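Local coordinates for protein putative Type I topoisomerase (Deinococcus radiodurans, PDB 3M4A) that probably relaxes DNA supercoils as a type IB topoisomerase, breaking one DNA strand without ATP, allowing passage and rejoining the break, at residues G100-P103 with T104-V107; L113-S116 with G117-R121. All blocks are in the same frame, centred on the assembly; numbering follows the deposited sequence.

In the fold
Contacts 1 and 2 follow one another along the chain, with centres about 19 Å apart and nearest atoms about 6 Å apart, so they do not touch. Contact 1 spans two turns in the middle of helix 91-113, its centre about 10 Å from the centre of the chain; contact 2 begins at the end of that helix and leads through a short loop into helix 120-134. Both lie in the part of the sequence that matches the catalytic core of eukaryotic topoisomerase I. They differ in their distance from the DNA: residues 113-117 touch bases, sugars and phosphates directly, whereas residues 100-107 stay about 5 Å from the nucleic acid at the nearest atom.

Contact 1: G100-P103 with T104-V107; sequences GALP and TLKV
Three successive i to i+4 bonds run through these two turns, Leu-105 N to Ala-101 O (3.1 Å), Lys-106 N to Leu-102 O (2.9 Å) and Val-107 N to Pro-103 O (3.1 Å). On the buried side, Leu-102 and Leu-105 run alongside each other in the same direction, their CD2 methyls 3.7 Å apart. Leu-105 reaches this place with CG anti to its backbone N (chi1 173°). Branched apolar chains suit this face: Leu-102 also packs on Trp-241 and Leu-105 on Phe-238, both from helix 235-254.

Within helix 91-113, Pro-103 marks a kink, which proline suits: its ring nitrogen carries no hydrogen, so the bond back to the preceding turn is missing, yet its carbonyl still accepts from Val-107. A water bridges Gly-100 O and Thr-104 OG1 where the helix opens beside the kink, donating to the former at 2.6 Å and hydrogen-bonded to the latter, also at 2.6 Å. Threonine suits its place, the short beta-hydroxyl turned back toward the water from beside the backbone N (chi1 -65°). Lys-106 lays its CG 3.4 Å from Leu-102 O before its bent chain leads away.

Contact 2: L113-S116 with G117-R121; sequences LRAS and GLPPR. With nucleotides of chain B; nucleotides of chain C.
Arg-114 reaches between the two DNA strands, its guanidinium meeting a guanine of one and a sugar of the other. NH1 lies 3.0 Å from N3 of DG9 of chain B, and that base nitrogen sits at the edge of the guanidinium, in its plane. Over one face, O4' of DC6 of chain C stands 3.6 Å above the plane, offset toward the rim. The chain is extended from CG to NE, carrying the flat cation well out from the backbone, and its CD passes 3.5 Å from O2 of the DC6 cytosine. These are contacts in the minor groove, whose N3 and O2 atoms are much alike in every base pair, and a long, slender arginine is well suited to entering it.

The backbone meets the DNA too. Gly-117 N donates to OP1 of DG8 of chain B at 2.9 Å in a nearly straight bond (170°). Gly-117, with phi 67° and psi -146°, adopts a backbone shape open mainly to glycine.

The segment joins helix 91-113 to helix 120-134, with Pro-119 as the N-cap residue of the second helix. Across the bend, Ala-115 CB rests on Pro-119 CG at 3.9 Å, a small methyl against a rigid ring, while Pro-119 CD lies 3.2 Å from Ser-116 O. Lys-122 NZ hydrogen-bonds to the carbonyls of Leu-113 and Ala-115, joining the loop to helix 120-134. Arg-121 forms salt bridges with Asp-112 and Glu-228, tying the start of helix 120-134 to the preceding helix and to helix 219-230.

Contact 1: G100-P103 with T104-V107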
loop_
_atom_site.group_PDB
_atom_site.type_symbol
_atom_site.label_atom_id
_atom_site.label_comp_id
_atom_site.label_asym_id
_atom_site.label_seq_id
_atom_site.Cartn_x
_atom_site.Cartn_y
_atom_site.Cartn_z
ATOM N N GLY A 100 5.216 -9.797 -1.695
ATOM C CA GLY A 100 5.917 -10.577 -0.670
ATOM C C GLY A 100 6.051 -9.901 0.688
ATOM O O GLY A 100 6.212 -10.602 1.702
ATOM N N ALA A 101 6.001 -8.565 0.710
ATOM C CA ALA A 101 6.108 -7.756 1.936
ATOM C C ALA A 101 4.742 -7.471 2.571
ATOM O O ALA A 101 4.666 -7.041 3.711
ATOM C CB ALA A 101 6.818 -6.435 1.656
ATOM N N LEU A 102 3.662 -7.696 1.835
ATOM C CA LEU A 102 2.341 -7.322 2.349
ATOM C C LEU A 102 1.873 -8.202 3.516
ATOM O O LEU A 102 1.236 -7.700 4.419
ATOM C CB LEU A 102 1.292 -7.320 1.227
ATOM C CG LEU A 102 1.336 -6.149 0.228
ATOM C CD1 LEU A 102 0.373 -6.415 -0.946
ATOM C CD2 LEU A 102 1.019 -4.835 0.922
ATOM N N PRO A 103 2.147 -9.524 3.487
ATOM C CA PRO A 103 1.755 -10.316 4.672
ATOM C C PRO A 103 2.402 -9.841 5.975
ATOM O O PRO A 103 1.739 -9.795 7.016
ATOM C CB PRO A 103 2.219 -11.727 4.314
ATOM C CG PRO A 103 2.262 -11.737 2.821
ATOM C CD PRO A 103 2.730 -10.380 2.434
ATOM N N THR A 104 3.683 -9.488 5.911
ATOM C CA THR A 104 4.373 -8.913 7.064
ATOM C C THR A 104 3.773 -7.575 7.491
ATOM O O THR A 104 3.635 -7.295 8.693
ATOM C CB THR A 104 5.871 -8.790 6.801
ATOM O OG1 THR A 104 6.412 -10.104 6.666
ATOM C CG2 THR A 104 6.567 -8.077 7.954
ATOM N N LEU A 105 3.434 -6.741 6.507
ATOM C CA LEU A 105 2.732 -5.486 6.776
ATOM C C LEU A 105 1.459 -5.735 7.570
ATOM O O LEU A 105 1.183 -5.017 8.519
ATOM C CB LEU A 105 2.360 -4.762 5.482
ATOM C CG LEU A 105 1.482 -3.518 5.581
ATOM C CD1 LEU A 105 2.186 -2.455 6.388
ATOM C CD2 LEU A 105 1.101 -3.031 4.167
ATOM N N LYS A 106 0.670 -6.718 7.140
ATOM C CA LYS A 106 -0.598 -7.051 7.809
ATOM C C LYS A 106 -0.410 -7.484 9.258
ATOM O O LYS A 106 -1.174 -7.090 10.137
ATOM C CB LYS A 106 -1.355 -8.130 7.038
ATOM C CG LYS A 106 -1.902 -7.650 5.700
ATOM C CD LYS A 106 -3.069 -6.750 5.862
ATOM C CE LYS A 106 -4.271 -7.491 6.434
ATOM N NZ LYS A 106 -5.305 -6.543 6.847
ATOM N N VAL A 107 0.613 -8.292 9.514
ATOM C CA VAL A 107 0.907 -8.708 10.885
ATOM C C VAL A 107 1.243 -7.492 11.757
ATOM O O VAL A 107 0.705 -7.309 12.866
ATOM C CB VAL A 107 2.065 -9.728 10.911
ATOM C CG1 VAL A 107 2.579 -9.960 12.360
ATOM C CG2 VAL A 107 1.622 -11.034 10.256
HETATM O O HOH W 1 5.640 -10.767 4.258
#

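Contact 2: L113-S116 with G117-R121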
loop_
_atom_site.group_PDB
_atom_site.type_symbol
_atom_site.label_atom_id
_atom_site.label_comp_id
_atom_site.label_asym_id
_atom_site.label_seq_id
_atom_site.Cartn_x
_atom_site.Cartn_y
_atom_site.Cartn_z
ATOM N N LEU A 113 -3.234 -2.102 15.580
ATOM C CA LEU A 113 -4.671 -1.865 15.654
ATOM C C LEU A 113 -5.339 -2.435 16.916
ATOM O O LEU A 113 -6.400 -1.974 17.322
ATOM C CB LEU A 113 -5.357 -2.453 14.407
ATOM C CG LEU A 113 -5.090 -1.715 13.093
ATOM C CD1 LEU A 113 -5.609 -2.537 11.925
ATOM C CD2 LEU A 113 -5.708 -0.309 13.115
ATOM N N ARG A 114 -4.730 -3.446 17.519
ATOM C CA ARG A 114 -5.311 -4.092 18.707
ATOM C C ARG A 114 -5.220 -3.233 19.970
ATOM O O ARG A 114 -5.867 -3.535 20.992
ATOM C CB ARG A 114 -4.621 -5.424 18.954
ATOM C CG ARG A 114 -4.911 -6.495 17.901
ATOM C CD ARG A 114 -4.565 -7.876 18.414
ATOM N NE ARG A 114 -4.642 -8.886 17.367
ATOM C CZ ARG A 114 -5.774 -9.463 16.976
ATOM N NH1 ARG A 114 -6.928 -9.138 17.518
ATOM N NH2 ARG A 114 -5.743 -10.364 16.021
ATOM N N ALA A 115 -4.425 -2.171 19.910
ATOM C CA ALA A 115 -4.312 -1.229 21.027
ATOM C C ALA A 115 -5.626 -0.513 21.385
ATOM O O ALA A 115 -6.519 -0.349 20.559
ATOM C CB ALA A 115 -3.237 -0.205 20.736
ATOM N N SER A 116 -5.750 -0.087 22.637
ATOM C CA SER A 116 -6.968 0.605 23.052
ATOM C C SER A 116 -6.838 2.094 22.770
ATOM O O SER A 116 -5.730 2.632 22.688
ATOM C CB SER A 116 -7.291 0.351 24.526
ATOM O OG SER A 116 -6.226 0.760 25.355
ATOM N N GLY A 117 -7.982 2.741 22.603
ATOM C CA GLY A 117 -8.054 4.164 22.290
ATOM C C GLY A 117 -7.514 4.492 20.908
ATOM O O GLY A 117 -7.665 3.698 19.975
ATOM N N LEU A 118 -6.888 5.659 20.771
ATOM C CA LEU A 118 -6.371 6.105 19.476
ATOM C C LEU A 118 -4.911 6.581 19.581
ATOM O O LEU A 118 -4.616 7.750 19.303
ATOM C CB LEU A 118 -7.281 7.191 18.884
ATOM C CG LEU A 118 -8.683 6.755 18.408
ATOM C CD1 LEU A 118 -9.568 7.947 18.017
ATOM C CD2 LEU A 118 -8.587 5.771 17.256
ATOM N N PRO A 119 -3.993 5.668 19.969
ATOM C CA PRO A 119 -2.578 6.046 20.049
ATOM C C PRO A 119 -1.961 6.197 18.663
ATOM O O PRO A 119 -2.559 5.762 17.677
ATOM C CB PRO A 119 -1.939 4.867 20.779
ATOM C CG PRO A 119 -2.804 3.688 20.368
ATOM C CD PRO A 119 -4.202 4.256 20.346
ATOM N N PRO A 120 -0.780 6.819 18.572
ATOM C CA PRO A 120 -0.205 7.160 17.268
ATOM C C PRO A 120 -0.089 5.995 16.286
ATOM O O PRO A 120 -0.509 6.130 15.133
ATOM C CB PRO A 120 1.174 7.714 17.643
ATOM C CG PRO A 120 0.953 8.284 18.980
ATOM C CD PRO A 120 0.076 7.309 19.674
ATOM N N ARG A 121 0.444 4.860 16.735
ATOM C CA ARG A 121 0.650 3.729 15.837
ATOM C C ARG A 121 -0.682 3.126 15.381
ATOM O O ARG A 121 -0.752 2.580 14.288
ATOM C CB ARG A 121 1.532 2.662 16.478
ATOM C CG ARG A 121 2.953 3.150 16.689
ATOM C CD ARG A 121 3.808 2.087 17.361
ATOM N NE ARG A 121 4.010 0.928 16.505
ATOM C CZ ARG A 121 4.991 0.766 15.615
ATOM N NH1 ARG A 121 5.938 1.679 15.437
ATOM N NH2 ARG A 121 5.021 -0.345 14.901
ATOM P P DG B 9 -10.872 -2.572 17.021
ATOM O OP1 DG B 9 -10.255 -1.214 16.945
ATOM O OP2 DG B 9 -12.306 -2.752 16.720
ATOM O "O5'" DG B 9 -10.074 -3.602 16.097
ATOM C "C5'" DG B 9 -8.673 -3.702 16.166
ATOM C "C4'" DG B 9 -8.198 -5.058 15.670
ATOM O "O4'" DG B 9 -8.644 -6.151 16.508
ATOM C "C3'" DG B 9 -8.743 -5.436 14.298
ATOM O "O3'" DG B 9 -7.710 -6.073 13.577
ATOM C "C2'" DG B 9 -9.988 -6.289 14.596
ATOM C "C1'" DG B 9 -9.549 -7.050 15.817
ATOM N N9 DG B 9 -10.540 -7.345 16.843
ATOM C C8 DG B 9 -11.492 -6.500 17.320
ATOM N N7 DG B 9 -12.199 -6.968 18.307
ATOM C C5 DG B 9 -11.670 -8.224 18.504
ATOM C C6 DG B 9 -12.018 -9.218 19.440
ATOM O O6 DG B 9 -12.878 -9.199 20.326
ATOM N N1 DG B 9 -11.227 -10.333 19.287
ATOM C C2 DG B 9 -10.223 -10.491 18.365
ATOM N N2 DG B 9 -9.546 -11.648 18.356
ATOM N N3 DG B 9 -9.872 -9.556 17.507
ATOM C C4 DG B 9 -10.658 -8.476 17.611
ATOM P P DG B 8 -11.147 -0.032 23.071
ATOM O OP1 DG B 8 -10.429 1.147 22.568
ATOM O OP2 DG B 8 -12.594 0.063 23.330
ATOM O "O5'" DG B 8 -10.845 -1.262 22.096
ATOM C "C5'" DG B 8 -9.617 -1.470 21.466
ATOM C "C4'" DG B 8 -9.693 -2.704 20.592
ATOM O "O4'" DG B 8 -9.792 -3.890 21.410
ATOM C "C3'" DG B 8 -10.904 -2.778 19.671
ATOM O "O3'" DG B 8 -10.489 -3.281 18.418
ATOM C "C2'" DG B 8 -11.838 -3.762 20.340
ATOM C "C1'" DG B 8 -10.801 -4.722 20.864
ATOM N N9 DG B 8 -11.185 -5.643 21.915
ATOM C C8 DG B 8 -12.089 -5.454 22.936
ATOM N N7 DG B 8 -12.157 -6.501 23.720
ATOM C C5 DG B 8 -11.255 -7.404 23.186
ATOM C C6 DG B 8 -10.891 -8.704 23.612
ATOM O O6 DG B 8 -11.360 -9.331 24.596
ATOM N N1 DG B 8 -9.965 -9.296 22.781
ATOM C C2 DG B 8 -9.386 -8.666 21.691
ATOM N N2 DG B 8 -8.479 -9.377 21.009
ATOM N N3 DG B 8 -9.700 -7.446 21.294
ATOM C C4 DG B 8 -10.640 -6.875 22.077
ATOM P P DC C 6 -2.688 -15.314 20.572
ATOM O OP1 DC C 6 -2.593 -16.180 19.386
ATOM O OP2 DC C 6 -2.066 -15.661 21.879
ATOM O "O5'" DC C 6 -2.216 -13.852 20.146
ATOM C "C5'" DC C 6 -2.731 -13.245 18.956
ATOM C "C4'" DC C 6 -2.669 -11.735 19.054
ATOM O "O4'" DC C 6 -3.789 -11.322 19.895
ATOM C "C3'" DC C 6 -1.372 -11.196 19.671
ATOM O "O3'" DC C 6 -0.823 -10.007 19.048
ATOM C "C2'" DC C 6 -1.817 -10.925 21.096
ATOM C "C1'" DC C 6 -3.274 -10.492 20.901
ATOM N N1 DC C 6 -4.131 -10.670 22.108
ATOM C C2 DC C 6 -5.015 -9.665 22.497
ATOM O O2 DC C 6 -5.113 -8.622 21.837
ATOM N N3 DC C 6 -5.763 -9.849 23.604
ATOM C C4 DC C 6 -5.687 -10.975 24.307
ATOM N N4 DC C 6 -6.473 -11.064 25.393
ATOM C C5 DC C 6 -4.784 -12.003 23.938
ATOM C C6 DC C 6 -4.048 -11.831 22.835
#